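Long-range contacts in Phosphoglucosamine/phosphogalactosamine mutase (Sulfolobus tokodaii, PDB 2F7L), which interconverts the 6-phosphate and 1-phosphate of glucosamine and of galactosamine, supplying the synthesis of UDP-N-acetylglucosamine and UDP-N-acetylgalactosamine: residues V23-T32 and L53-V64; S38-R47 and Y88-N99. All blocks are in the same frame, centred on the assembly; numbering follows the deposited sequence.

Contact 1 of 2, residues V23-T32 and L53-V64; sequences VLKLSKAIGT and LVKIVEGGLLSV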
ATOM      1  N   VAL A  23       3.504  -5.390  22.847  1.00 23.09           N
ATOM      2  CA  VAL A  23       4.184  -4.282  22.209  1.00 22.03           C
ATOM      3  C   VAL A  23       5.397  -3.888  23.045  1.00 21.40           C
ATOM      4  O   VAL A  23       6.435  -3.500  22.524  1.00 21.30           O
ATOM      5  CB  VAL A  23       3.227  -3.078  22.041  1.00 23.01           C
ATOM      6  CG1 VAL A  23       4.005  -1.832  21.558  1.00 23.34           C
ATOM      7  CG2 VAL A  23       2.108  -3.441  21.057  1.00 21.53           C
ATOM      8  N   LEU A  24       5.288  -3.991  24.353  1.00 20.80           N
ATOM      9  CA  LEU A  24       6.440  -3.640  25.153  1.00 21.45           C
ATOM     10  C   LEU A  24       7.626  -4.565  24.814  1.00 22.90           C
ATOM     11  O   LEU A  24       8.768  -4.096  24.670  1.00 23.46           O
ATOM     12  CB  LEU A  24       6.120  -3.715  26.653  1.00 19.03           C
ATOM     13  CG  LEU A  24       7.357  -3.518  27.546  1.00 17.05           C
ATOM     14  CD1 LEU A  24       7.994  -2.163  27.262  1.00 15.38           C
ATOM     15  CD2 LEU A  24       6.970  -3.651  28.997  1.00 14.80           C
ATOM     16  N   LYS A  25       7.359  -5.865  24.681  1.00 23.38           N
ATOM     17  CA  LYS A  25       8.418  -6.827  24.370  1.00 24.96           C
ATOM     18  C   LYS A  25       8.943  -6.645  22.948  1.00 24.80           C
ATOM     19  O   LYS A  25      10.168  -6.652  22.707  1.00 23.58           O
ATOM     20  CB  LYS A  25       7.897  -8.254  24.560  1.00 26.65           C
ATOM     21  CG  LYS A  25       8.964  -9.323  24.772  1.00 26.16           C
ATOM     22  CD  LYS A  25       8.340 -10.475  25.526  1.00 28.11           C
ATOM     23  CE  LYS A  25       8.654 -11.802  24.875  1.00 30.93           C
ATOM     24  NZ  LYS A  25       8.124 -12.964  25.646  1.00 33.24           N
ATOM     25  N   LEU A  26       8.002  -6.479  22.020  1.00 24.50           N
ATOM     26  CA  LEU A  26       8.313  -6.276  20.618  1.00 25.58           C
ATOM     27  C   LEU A  26       9.216  -5.039  20.443  1.00 26.74           C
ATOM     28  O   LEU A  26      10.011  -4.982  19.514  1.00 27.51           O
ATOM     29  CB  LEU A  26       7.003  -6.120  19.841  1.00 25.21           C
ATOM     30  CG  LEU A  26       6.943  -6.326  18.320  1.00 26.23           C
ATOM     31  CD1 LEU A  26       6.712  -5.003  17.644  1.00 26.31           C
ATOM     32  CD2 LEU A  26       8.221  -6.985  17.802  1.00 25.97           C
ATOM     33  N   SER A  27       9.100  -4.077  21.364  1.00 27.13           N
ATOM     34  CA  SER A  27       9.873  -2.831  21.369  1.00 27.53           C
ATOM     35  C   SER A  27      11.309  -2.958  21.854  1.00 28.08           C
ATOM     36  O   SER A  27      12.168  -2.183  21.444  1.00 27.47           O
ATOM     37  CB  SER A  27       9.189  -1.797  22.252  1.00 27.84           C
ATOM     38  OG  SER A  27       7.978  -1.382  21.662  1.00 28.93           O
ATOM     39  N   LYS A  28      11.549  -3.890  22.777  1.00 28.31           N
ATOM     40  CA  LYS A  28      12.891  -4.122  23.298  1.00 27.70           C
ATOM     41  C   LYS A  28      13.625  -4.856  22.174  1.00 27.74           C
ATOM     42  O   LYS A  28      14.831  -4.673  21.959  1.00 28.51           O
ATOM     43  CB  LYS A  28      12.870  -5.050  24.518  1.00 27.37           C
ATOM     44  CG  LYS A  28      11.770  -4.844  25.527  1.00 27.33           C
ATOM     45  CD  LYS A  28      12.219  -3.990  26.677  1.00 25.79           C
ATOM     46  CE  LYS A  28      11.775  -4.591  27.991  1.00 24.58           C
ATOM     47  NZ  LYS A  28      12.596  -5.752  28.407  1.00 23.76           N
ATOM     48  N   ALA A  29      12.881  -5.712  21.478  1.00 26.61           N
ATOM     49  CA  ALA A  29      13.436  -6.486  20.379  1.00 25.48           C
ATOM     50  C   ALA A  29      13.815  -5.554  19.237  1.00 23.83           C
ATOM     51  O   ALA A  29      14.934  -5.612  18.742  1.00 23.40           O
ATOM     52  CB  ALA A  29      12.421  -7.533  19.903  1.00 26.20           C
ATOM     53  N   ILE A  30      12.884  -4.688  18.836  1.00 21.57           N
ATOM     54  CA  ILE A  30      13.139  -3.750  17.751  1.00 19.66           C
ATOM     55  C   ILE A  30      14.297  -2.851  18.131  1.00 19.65           C
ATOM     56  O   ILE A  30      15.181  -2.586  17.318  1.00 19.68           O
ATOM     57  CB  ILE A  30      11.898  -2.881  17.438  1.00 18.58           C
ATOM     58  CG1 ILE A  30      10.793  -3.755  16.827  1.00 19.28           C
ATOM     59  CG2 ILE A  30      12.267  -1.768  16.454  1.00 17.19           C
ATOM     60  CD1 ILE A  30       9.403  -3.103  16.814  1.00 18.78           C
ATOM     61  N   GLY A  31      14.301  -2.401  19.379  1.00 19.13           N
ATOM     62  CA  GLY A  31      15.359  -1.536  19.836  1.00 20.13           C
ATOM     63  C   GLY A  31      16.692  -2.257  19.885  1.00 21.66           C
ATOM     64  O   GLY A  31      17.738  -1.699  19.507  1.00 22.77           O
ATOM     65  N   THR A  32      16.673  -3.496  20.358  1.00 20.63           N
ATOM     66  CA  THR A  32      17.900  -4.240  20.430  1.00 20.82           C
ATOM     67  C   THR A  32      18.412  -4.455  19.006  1.00 22.29           C
ATOM     68  O   THR A  32      19.616  -4.418  18.756  1.00 22.94           O
ATOM     69  CB  THR A  32      17.683  -5.584  21.117  1.00 20.44           C
ATOM     70  OG1 THR A  32      17.352  -5.365  22.495  1.00 19.27           O
ATOM     71  CG2 THR A  32      18.924  -6.421  21.016  1.00 18.62           C
ATOM     72  N   LEU A  53      -0.221   2.927  22.787  1.00 29.40           N
ATOM     73  CA  LEU A  53       0.853   2.224  22.101  1.00 28.40           C
ATOM     74  C   LEU A  53       2.123   3.016  21.841  1.00 28.58           C
ATOM     75  O   LEU A  53       3.208   2.460  21.883  1.00 28.95           O
ATOM     76  CB  LEU A  53       0.332   1.617  20.807  1.00 27.93           C
ATOM     77  CG  LEU A  53      -0.641   0.448  21.061  1.00 29.12           C
ATOM     78  CD1 LEU A  53      -0.989  -0.269  19.744  1.00 27.14           C
ATOM     79  CD2 LEU A  53      -0.008  -0.544  22.069  1.00 27.98           C
ATOM     80  N   VAL A  54       2.017   4.313  21.584  1.00 28.61           N
ATOM     81  CA  VAL A  54       3.222   5.099  21.357  1.00 27.70           C
ATOM     82  C   VAL A  54       3.985   5.230  22.669  1.00 27.63           C
ATOM     83  O   VAL A  54       5.212   5.220  22.682  1.00 27.98           O
ATOM     84  CB  VAL A  54       2.891   6.505  20.808  1.00 27.91           C
ATOM     85  CG1 VAL A  54       4.089   7.473  21.036  1.00 25.99           C
ATOM     86  CG2 VAL A  54       2.557   6.391  19.314  1.00 27.51           C
ATOM     87  N   LYS A  55       3.267   5.359  23.777  1.00 26.56           N
ATOM     88  CA  LYS A  55       3.947   5.465  25.051  1.00 26.05           C
ATOM     89  C   LYS A  55       4.674   4.142  25.380  1.00 24.18           C
ATOM     90  O   LYS A  55       5.792   4.142  25.898  1.00 23.34           O
ATOM     91  CB  LYS A  55       2.938   5.806  26.147  1.00 27.64           C
ATOM     92  CG  LYS A  55       2.164   7.092  25.901  1.00 29.05           C
ATOM     93  CD  LYS A  55       2.915   8.326  26.362  1.00 31.24           C
ATOM     94  CE  LYS A  55       2.931   9.384  25.247  1.00 33.11           C
ATOM     95  NZ  LYS A  55       1.625   9.462  24.486  1.00 33.79           N
ATOM     96  N   ILE A  56       4.041   3.019  25.068  1.00 22.48           N
ATOM     97  CA  ILE A  56       4.644   1.726  25.352  1.00 21.57           C
ATOM     98  C   ILE A  56       5.913   1.529  24.518  1.00 21.13           C
ATOM     99  O   ILE A  56       6.945   1.109  25.043  1.00 20.22           O
ATOM    100  CB  ILE A  56       3.647   0.544  25.078  1.00 21.35           C
ATOM    101  CG1 ILE A  56       2.373   0.688  25.937  1.00 21.49           C
ATOM    102  CG2 ILE A  56       4.332  -0.789  25.380  1.00 20.81           C
ATOM    103  CD1 ILE A  56       2.590   0.557  27.450  1.00 19.21           C
ATOM    104  N   VAL A  57       5.827   1.844  23.227  1.00 19.94           N
ATOM    105  CA  VAL A  57       6.956   1.710  22.325  1.00 19.96           C
ATOM    106  C   VAL A  57       8.135   2.566  22.796  1.00 20.66           C
ATOM    107  O   VAL A  57       9.267   2.072  22.899  1.00 20.43           O
ATOM    108  CB  VAL A  57       6.549   2.098  20.841  1.00 20.43           C
ATOM    109  CG1 VAL A  57       7.807   2.339  19.974  1.00 19.69           C
ATOM    110  CG2 VAL A  57       5.682   0.982  20.210  1.00 17.84           C
ATOM    111  N   GLU A  58       7.867   3.842  23.077  1.00 21.55           N
ATOM    112  CA  GLU A  58       8.893   4.775  23.543  1.00 22.36           C
ATOM    113  C   GLU A  58       9.535   4.284  24.833  1.00 22.51           C
ATOM    114  O   GLU A  58      10.776   4.327  24.993  1.00 22.09           O
ATOM    115  CB  GLU A  58       8.287   6.161  23.735  1.00 23.53           C
ATOM    116  CG  GLU A  58       7.911   6.766  22.407  1.00 25.80           C
ATOM    117  CD  GLU A  58       7.178   8.094  22.492  1.00 27.15           C
ATOM    118  OE1 GLU A  58       6.939   8.641  21.397  1.00 27.75           O
ATOM    119  OE2 GLU A  58       6.840   8.577  23.607  1.00 27.11           O
ATOM    120  N   GLY A  59       8.693   3.820  25.750  1.00 21.78           N
ATOM    121  CA  GLY A  59       9.205   3.281  26.992  1.00 21.88           C
ATOM    122  C   GLY A  59      10.073   2.074  26.662  1.00 21.71           C
ATOM    123  O   GLY A  59      11.161   1.922  27.205  1.00 22.04           O
ATOM    124  N   GLY A  60       9.606   1.228  25.748  1.00 21.09           N
ATOM    125  CA  GLY A  60      10.370   0.053  25.362  1.00 21.18           C
ATOM    126  C   GLY A  60      11.715   0.346  24.714  1.00 21.18           C
ATOM    127  O   GLY A  60      12.728  -0.299  25.030  1.00 20.93           O
ATOM    128  N   LEU A  61      11.744   1.320  23.811  1.00 21.08           N
ATOM    129  CA  LEU A  61      12.987   1.670  23.135  1.00 21.78           C
ATOM    130  C   LEU A  61      14.026   2.324  24.086  1.00 23.27           C
ATOM    131  O   LEU A  61      15.243   2.155  23.921  1.00 23.11           O
ATOM    132  CB  LEU A  61      12.665   2.581  21.950  1.00 21.53           C
ATOM    133  CG  LEU A  61      11.792   1.953  20.846  1.00 22.27           C
ATOM    134  CD1 LEU A  61      11.194   3.034  19.921  1.00 20.24           C
ATOM    135  CD2 LEU A  61      12.639   0.936  20.059  1.00 20.25           C
ATOM    136  N   LEU A  62      13.562   3.074  25.085  1.00 24.04           N
ATOM    137  CA  LEU A  62      14.500   3.686  26.020  1.00 24.20           C
ATOM    138  C   LEU A  62      15.185   2.562  26.820  1.00 25.34           C
ATOM    139  O   LEU A  62      16.410   2.535  26.949  1.00 26.27           O
ATOM    140  CB  LEU A  62      13.777   4.684  26.947  1.00 21.64           C
ATOM    141  CG  LEU A  62      13.176   5.928  26.259  1.00 20.46           C
ATOM    142  CD1 LEU A  62      12.347   6.721  27.234  1.00 17.68           C
ATOM    143  CD2 LEU A  62      14.269   6.809  25.667  1.00 18.99           C
ATOM    144  N   SER A  63      14.409   1.605  27.316  1.00 26.23           N
ATOM    145  CA  SER A  63      14.987   0.501  28.089  1.00 26.97           C
ATOM    146  C   SER A  63      16.159  -0.166  27.369  1.00 27.14           C
ATOM    147  O   SER A  63      17.019  -0.788  27.998  1.00 28.06           O
ATOM    148  CB  SER A  63      13.918  -0.554  28.429  1.00 26.90           C
ATOM    149  OG  SER A  63      13.459  -1.243  27.270  1.00 28.36           O
ATOM    150  N   VAL A  64      16.210  -0.047  26.054  1.00 26.84           N
ATOM    151  CA  VAL A  64      17.313  -0.664  25.357  1.00 27.54           C
ATOM    152  C   VAL A  64      18.281   0.340  24.722  1.00 28.94           C
ATOM    153  O   VAL A  64      18.990   0.027  23.740  1.00 29.73           O
ATOM    154  CB  VAL A  64      16.801  -1.679  24.336  1.00 27.53           C
ATOM    155  CG1 VAL A  64      16.171  -2.837  25.081  1.00 27.03           C
ATOM    156  CG2 VAL A  64      15.782  -1.038  23.400  1.00 26.70           C
TER
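S27 seats as a knob in a hole formed by I56, V57, G60 and L61, where helices 20-34 and 50-63 cross on one face of the sheet in alpha/beta/alpha domain I. The axes of segments 23-32 and 53-63 come within 7.6 Å at a crossing angle of -43°, close enough for S27 and G60 to bring their CA atoms to 5.0 Å. Glycine makes this possible: a CB on G60 would collide with CB of S27. One turn further on, G31 leaves room in the same way for a methyl, and V64 CG2 lies 3.6 Å from G31 CA, while L61 CD2 also reaches that carbon.

Toward the start of 23-32 the interface becomes a set of branched chains. V23 spreads its two methyls over L53, I56 and V57. With chi1 at 171°, its CG1 swings opposite the backbone N toward I56 and V57, meeting V57 CG2 at 3.5 Å; its CG2 meets L53 CD2 at 3.7 Å, the two side chains crossing nearly at right angles. I56 CG2 lies 3.7 Å from L24 CB, and L24 CD1 reaches across to G60 CA. I106 of strand 103-109 touches both V23 and V57.

S27 OG donates to V23 O (2.8 Å), one turn back, from the face opposite the S27 N-H; T32 OG1 treats K28 O likewise and has a second partner in N134 N. Neither hydroxyl bonds between the segments, which meet by packing alone: methyls, glycine backbone and the whole short side chain of S27.

Contact 2 of 2, residues S38-R47 and Y88-N99; sequences SKILVGRDVR and YDGGVVITASHN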
ATOM      1  N   SER A  38      20.908   4.366  18.542  1.00 29.67           N
ATOM      2  CA  SER A  38      20.374   4.520  17.210  1.00 29.26           C
ATOM      3  C   SER A  38      19.234   5.535  17.311  1.00 28.84           C
ATOM      4  O   SER A  38      18.497   5.587  18.318  1.00 28.82           O
ATOM      5  CB  SER A  38      19.875   3.186  16.666  1.00 29.76           C
ATOM      6  OG  SER A  38      18.885   2.649  17.506  1.00 31.96           O
ATOM      7  N   LYS A  39      19.109   6.361  16.278  1.00 27.06           N
ATOM      8  CA  LYS A  39      18.086   7.392  16.252  1.00 25.44           C
ATOM      9  C   LYS A  39      16.852   6.848  15.578  1.00 23.55           C
ATOM     10  O   LYS A  39      16.874   6.590  14.379  1.00 22.59           O
ATOM     11  CB  LYS A  39      18.630   8.613  15.515  1.00 26.32           C
ATOM     12  CG  LYS A  39      19.734   9.325  16.271  1.00 25.61           C
ATOM     13  CD  LYS A  39      20.445  10.285  15.370  1.00 27.89           C
ATOM     14  CE  LYS A  39      21.280  11.252  16.174  1.00 29.61           C
ATOM     15  NZ  LYS A  39      22.007  10.521  17.245  1.00 31.87           N
ATOM     16  N   ILE A  40      15.783   6.673  16.354  1.00 22.00           N
ATOM     17  CA  ILE A  40      14.547   6.093  15.825  1.00 21.85           C
ATOM     18  C   ILE A  40      13.336   6.980  15.891  1.00 21.72           C
ATOM     19  O   ILE A  40      12.968   7.463  16.953  1.00 22.71           O
ATOM     20  CB  ILE A  40      14.180   4.754  16.543  1.00 21.56           C
ATOM     21  CG1 ILE A  40      15.311   3.730  16.401  1.00 20.47           C
ATOM     22  CG2 ILE A  40      12.905   4.192  15.953  1.00 21.32           C
ATOM     23  CD1 ILE A  40      15.643   3.372  14.985  1.00 20.11           C
ATOM     24  N   LEU A  41      12.688   7.162  14.753  1.00 21.91           N
ATOM     25  CA  LEU A  41      11.505   8.010  14.681  1.00 22.42           C
ATOM     26  C   LEU A  41      10.226   7.187  14.920  1.00 22.82           C
ATOM     27  O   LEU A  41      10.002   6.175  14.260  1.00 23.46           O
ATOM     28  CB  LEU A  41      11.460   8.665  13.303  1.00 21.73           C
ATOM     29  CG  LEU A  41      10.695   9.966  13.057  1.00 23.07           C
ATOM     30  CD1 LEU A  41       9.880   9.809  11.793  1.00 21.66           C
ATOM     31  CD2 LEU A  41       9.787  10.313  14.217  1.00 23.47           C
ATOM     32  N   VAL A  42       9.390   7.625  15.854  1.00 22.79           N
ATOM     33  CA  VAL A  42       8.141   6.925  16.157  1.00 23.07           C
ATOM     34  C   VAL A  42       6.937   7.768  15.757  1.00 24.11           C
ATOM     35  O   VAL A  42       6.828   8.912  16.167  1.00 25.23           O
ATOM     36  CB  VAL A  42       8.020   6.610  17.667  1.00 22.65           C
ATOM     37  CG1 VAL A  42       6.719   5.893  17.941  1.00 21.47           C
ATOM     38  CG2 VAL A  42       9.209   5.773  18.129  1.00 22.05           C
ATOM     39  N   GLY A  43       6.032   7.207  14.959  1.00 25.16           N
ATOM     40  CA  GLY A  43       4.852   7.955  14.525  1.00 25.85           C
ATOM     41  C   GLY A  43       3.617   7.075  14.552  1.00 26.33           C
ATOM     42  O   GLY A  43       3.741   5.890  14.851  1.00 27.00           O
ATOM     43  N   ARG A  44       2.438   7.617  14.239  1.00 26.50           N
ATOM     44  CA  ARG A  44       1.203   6.806  14.280  1.00 26.52           C
ATOM     45  C   ARG A  44       0.063   7.277  13.391  1.00 26.03           C
ATOM     46  O   ARG A  44       0.001   8.439  12.996  1.00 25.81           O
ATOM     47  CB  ARG A  44       0.660   6.732  15.709  1.00 26.26           C
ATOM     48  CG  ARG A  44      -0.096   7.972  16.149  1.00 26.96           C
ATOM     49  CD  ARG A  44      -0.417   7.874  17.622  1.00 29.98           C
ATOM     50  NE  ARG A  44      -1.780   8.298  17.910  1.00 34.60           N
ATOM     51  CZ  ARG A  44      -2.123   9.536  18.258  1.00 38.06           C
ATOM     52  NH1 ARG A  44      -1.186  10.484  18.370  1.00 38.59           N
ATOM     53  NH2 ARG A  44      -3.406   9.826  18.491  1.00 38.75           N
ATOM     54  N   ASP A  45      -0.841   6.366  13.066  1.00 25.61           N
ATOM     55  CA  ASP A  45      -1.971   6.763  12.273  1.00 26.73           C
ATOM     56  C   ASP A  45      -3.077   7.134  13.269  1.00 27.44           C
ATOM     57  O   ASP A  45      -2.809   7.406  14.440  1.00 28.46           O
ATOM     58  CB  ASP A  45      -2.394   5.649  11.318  1.00 28.00           C
ATOM     59  CG  ASP A  45      -3.069   4.492  12.021  1.00 28.95           C
ATOM     60  OD1 ASP A  45      -3.304   4.576  13.251  1.00 29.82           O
ATOM     61  OD2 ASP A  45      -3.371   3.498  11.327  1.00 28.80           O
ATOM     62  N   VAL A  46      -4.325   7.131  12.850  1.00 27.50           N
ATOM     63  CA  VAL A  46      -5.352   7.568  13.773  1.00 27.87           C
ATOM     64  C   VAL A  46      -5.968   6.543  14.709  1.00 27.50           C
ATOM     65  O   VAL A  46      -6.687   6.913  15.624  1.00 28.22           O
ATOM     66  CB  VAL A  46      -6.499   8.278  12.981  1.00 27.90           C
ATOM     67  CG1 VAL A  46      -7.423   7.240  12.333  1.00 26.81           C
ATOM     68  CG2 VAL A  46      -7.269   9.214  13.891  1.00 27.78           C
ATOM     69  N   ARG A  47      -5.658   5.273  14.514  1.00 27.67           N
ATOM     70  CA  ARG A  47      -6.279   4.189  15.283  1.00 28.30           C
ATOM     71  C   ARG A  47      -6.446   4.203  16.807  1.00 29.14           C
ATOM     72  O   ARG A  47      -5.759   4.881  17.541  1.00 29.54           O
ATOM     73  CB  ARG A  47      -5.646   2.862  14.864  1.00 28.08           C
ATOM     74  CG  ARG A  47      -5.917   2.503  13.438  1.00 27.54           C
ATOM     75  CD  ARG A  47      -4.938   1.469  12.958  1.00 29.31           C
ATOM     76  NE  ARG A  47      -5.158   1.140  11.551  1.00 31.69           N
ATOM     77  CZ  ARG A  47      -6.213   0.463  11.090  1.00 32.73           C
ATOM     78  NH1 ARG A  47      -7.157   0.031  11.927  1.00 30.26           N
ATOM     79  NH2 ARG A  47      -6.325   0.230   9.782  1.00 33.76           N
ATOM     80  N   TYR A  88      17.297   9.489  10.143  1.00 25.43           N
ATOM     81  CA  TYR A  88      17.056   8.437  11.123  1.00 25.01           C
ATOM     82  C   TYR A  88      17.663   7.080  10.810  1.00 25.34           C
ATOM     83  O   TYR A  88      17.952   6.758   9.666  1.00 25.60           O
ATOM     84  CB  TYR A  88      15.560   8.303  11.356  1.00 23.51           C
ATOM     85  CG  TYR A  88      15.002   9.515  12.060  1.00 23.09           C
ATOM     86  CD1 TYR A  88      15.173   9.688  13.439  1.00 21.80           C
ATOM     87  CD2 TYR A  88      14.325  10.507  11.345  1.00 23.43           C
ATOM     88  CE1 TYR A  88      14.689  10.806  14.082  1.00 21.97           C
ATOM     89  CE2 TYR A  88      13.833  11.635  11.978  1.00 23.43           C
ATOM     90  CZ  TYR A  88      14.023  11.780  13.348  1.00 23.08           C
ATOM     91  OH  TYR A  88      13.582  12.923  13.957  1.00 23.69           O
ATOM     92  N   ASP A  89      17.852   6.282  11.848  1.00 25.54           N
ATOM     93  CA  ASP A  89      18.412   4.954  11.694  1.00 25.79           C
ATOM     94  C   ASP A  89      17.311   3.943  11.374  1.00 25.94           C
ATOM     95  O   ASP A  89      17.592   2.773  11.097  1.00 25.86           O
ATOM     96  CB  ASP A  89      19.130   4.565  12.977  1.00 26.16           C
ATOM     97  CG  ASP A  89      20.468   5.232  13.098  1.00 27.39           C
ATOM     98  OD1 ASP A  89      21.322   4.944  12.235  1.00 28.83           O
ATOM     99  OD2 ASP A  89      20.677   6.034  14.038  1.00 28.09           O
ATOM    100  N   GLY A  90      16.068   4.422  11.431  1.00 25.24           N
ATOM    101  CA  GLY A  90      14.888   3.618  11.168  1.00 24.45           C
ATOM    102  C   GLY A  90      13.713   4.206  11.945  1.00 24.84           C
ATOM    103  O   GLY A  90      13.829   5.253  12.589  1.00 24.88           O
ATOM    104  N   GLY A  91      12.569   3.543  11.895  1.00 24.51           N
ATOM    105  CA  GLY A  91      11.434   4.037  12.635  1.00 23.29           C
ATOM    106  C   GLY A  91      10.402   2.955  12.853  1.00 23.50           C
ATOM    107  O   GLY A  91      10.481   1.873  12.270  1.00 23.18           O
ATOM    108  N   VAL A  92       9.447   3.237  13.728  1.00 23.25           N
ATOM    109  CA  VAL A  92       8.375   2.307  13.969  1.00 23.16           C
ATOM    110  C   VAL A  92       7.060   3.095  13.971  1.00 23.89           C
ATOM    111  O   VAL A  92       6.905   4.074  14.691  1.00 23.93           O
ATOM    112  CB  VAL A  92       8.613   1.490  15.272  1.00 22.15           C
ATOM    113  CG1 VAL A  92       9.690   2.120  16.071  1.00 21.80           C
ATOM    114  CG2 VAL A  92       7.334   1.346  16.063  1.00 19.67           C
ATOM    115  N   VAL A  93       6.146   2.676  13.097  1.00 24.13           N
ATOM    116  CA  VAL A  93       4.826   3.280  12.936  1.00 24.00           C
ATOM    117  C   VAL A  93       3.739   2.389  13.604  1.00 25.80           C
ATOM    118  O   VAL A  93       3.698   1.160  13.400  1.00 24.61           O
ATOM    119  CB  VAL A  93       4.478   3.417  11.420  1.00 22.46           C
ATOM    120  CG1 VAL A  93       3.205   4.156  11.260  1.00 22.39           C
ATOM    121  CG2 VAL A  93       5.573   4.101  10.678  1.00 19.85           C
ATOM    122  N   ILE A  94       2.862   3.013  14.389  1.00 27.59           N
ATOM    123  CA  ILE A  94       1.769   2.308  15.068  1.00 30.23           C
ATOM    124  C   ILE A  94       0.601   2.356  14.113  1.00 31.50           C
ATOM    125  O   ILE A  94      -0.071   3.381  14.011  1.00 31.54           O
ATOM    126  CB  ILE A  94       1.350   3.010  16.405  1.00 30.75           C
ATOM    127  CG1 ILE A  94       2.428   2.825  17.475  1.00 31.20           C
ATOM    128  CG2 ILE A  94       0.081   2.382  16.962  1.00 31.38           C
ATOM    129  CD1 ILE A  94       3.819   3.153  17.019  1.00 31.60           C
ATOM    130  N   THR A  95       0.351   1.238  13.431  1.00 33.77           N
ATOM    131  CA  THR A  95      -0.716   1.176  12.435  1.00 36.24           C
ATOM    132  C   THR A  95      -1.155  -0.241  12.079  1.00 37.75           C
ATOM    133  O   THR A  95      -0.390  -1.200  12.219  1.00 38.11           O
ATOM    134  CB  THR A  95      -0.256   1.878  11.127  1.00 36.71           C
ATOM    135  OG1 THR A  95      -1.372   2.068  10.249  1.00 38.61           O
ATOM    136  CG2 THR A  95       0.823   1.035  10.416  1.00 35.95           C
ATOM    137  N   ALA A  96      -2.393  -0.365  11.604  1.00 40.02           N
ATOM    138  CA  ALA A  96      -2.931  -1.665  11.184  1.00 42.92           C
ATOM    139  C   ALA A  96      -3.297  -1.583   9.699  1.00 44.18           C
ATOM    140  O   ALA A  96      -4.183  -2.275   9.213  1.00 44.19           O
ATOM    141  CB  ALA A  96      -4.158  -2.057  12.028  1.00 42.04           C
ATOM    142  N   SER A  97      -2.599  -0.708   8.992  1.00 46.70           N
ATOM    143  CA  SER A  97      -2.789  -0.517   7.560  1.00 48.95           C
ATOM    144  C   SER A  97      -4.257  -0.281   7.145  1.00 48.96           C
ATOM    145  O   SER A  97      -4.808   0.813   7.347  1.00 48.79           O
ATOM    146  CB  SER A  97      -2.193  -1.728   6.810  1.00 50.33           C
ATOM    147  OG  SER A  97      -1.932  -1.450   5.431  1.00 54.14           O
ATOM    148  N   HIS A  98      -4.875  -1.320   6.585  1.00 48.41           N
ATOM    149  CA  HIS A  98      -6.256  -1.276   6.082  1.00 48.42           C
ATOM    150  C   HIS A  98      -7.283  -1.982   6.994  1.00 47.23           C
ATOM    151  O   HIS A  98      -8.503  -1.798   6.822  1.00 48.18           O
ATOM    152  CB  HIS A  98      -6.296  -1.969   4.726  1.00 49.45           C
ATOM    153  CG  HIS A  98      -5.745  -3.358   4.783  1.00 51.06           C
ATOM    154  ND1 HIS A  98      -4.390  -3.618   4.787  1.00 51.54           N
ATOM    155  CD2 HIS A  98      -6.356  -4.553   4.973  1.00 51.42           C
ATOM    156  CE1 HIS A  98      -4.192  -4.909   4.981  1.00 52.30           C
ATOM    157  NE2 HIS A  98      -5.368  -5.499   5.098  1.00 51.82           N
ATOM    158  N   ASN A  99      -6.790  -2.814   7.917  1.00 43.81           N
ATOM    159  CA  ASN A  99      -7.640  -3.566   8.839  1.00 39.94           C
ATOM    160  C   ASN A  99      -8.746  -2.712   9.438  1.00 37.23           C
ATOM    161  O   ASN A  99      -8.596  -1.508   9.592  1.00 35.96           O
ATOM    162  CB  ASN A  99      -6.812  -4.126   9.997  1.00 40.42           C
ATOM    163  CG  ASN A  99      -5.954  -5.287   9.598  1.00 40.58           C
ATOM    164  OD1 ASN A  99      -5.303  -5.272   8.554  1.00 41.31           O
ATOM    165  ND2 ASN A  99      -5.928  -6.308  10.444  1.00 41.49           N
TER
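R47 and the 96-99 turn meet beyond the paired ends of strands 39-44 and 90-94, neighbouring parallel strands of the domain I sheet. The strand carbonyls and N-H groups alternate in a parallel ladder, as in I94 N to G43 O (3.0 Å), which delivers both chains to the loop holding S97, the serine that, as in related mutases, probably carries the phosphate during catalysis and is unmodified here. The CB of R47 points toward that loop, and the chain runs extended through CG, with chi3 at -178°. CD passes 3.4 Å from A96 N. NE forms a salt bridge with D45 OD2 (3.0 Å), which also accepts from T95 OG1 (2.7 Å). CZ lies under A96 CB, which sits over the centre of one guanidinium face. NH1 bonds to N99 O (3.1 Å) and, beyond the segment, to P100 O. NH2 donates to S97 O from above the carbonyl plane. With an alanine in place of R47, the S97 and N99 carbonyls would probably lose their guanidinium donors and D45 its charged partner, leaving the 96-99 turn freer to shift. The same NH2 meets N99 O (2.9 Å) in that carbonyl's plane, on a lone pair.

How the contacts relate
From the N terminus the chain runs through helix 20-34, strand 39-44 and helix 50-63, and there contact 1 closes a loop of 20 residues that includes the strand. It then passes strand 67-73 and helix 76-86 to strand 90-94, where contact 2 closes 40 residues. The two loops cross, since strand 39-44 lies inside the first and helix 50-63 inside the second. Contact 1 joins helices on one face of the sheet; contact 2 joins strands within it. They lie about 12 Å apart, centre to centre, and direct packing bridges them: L61 CD1 to V42 CG2 at 3.8 Å, and V54 CG2 to R44 CD at 3.7 Å. Helix 76-86 covers the other face, against L41 and V93.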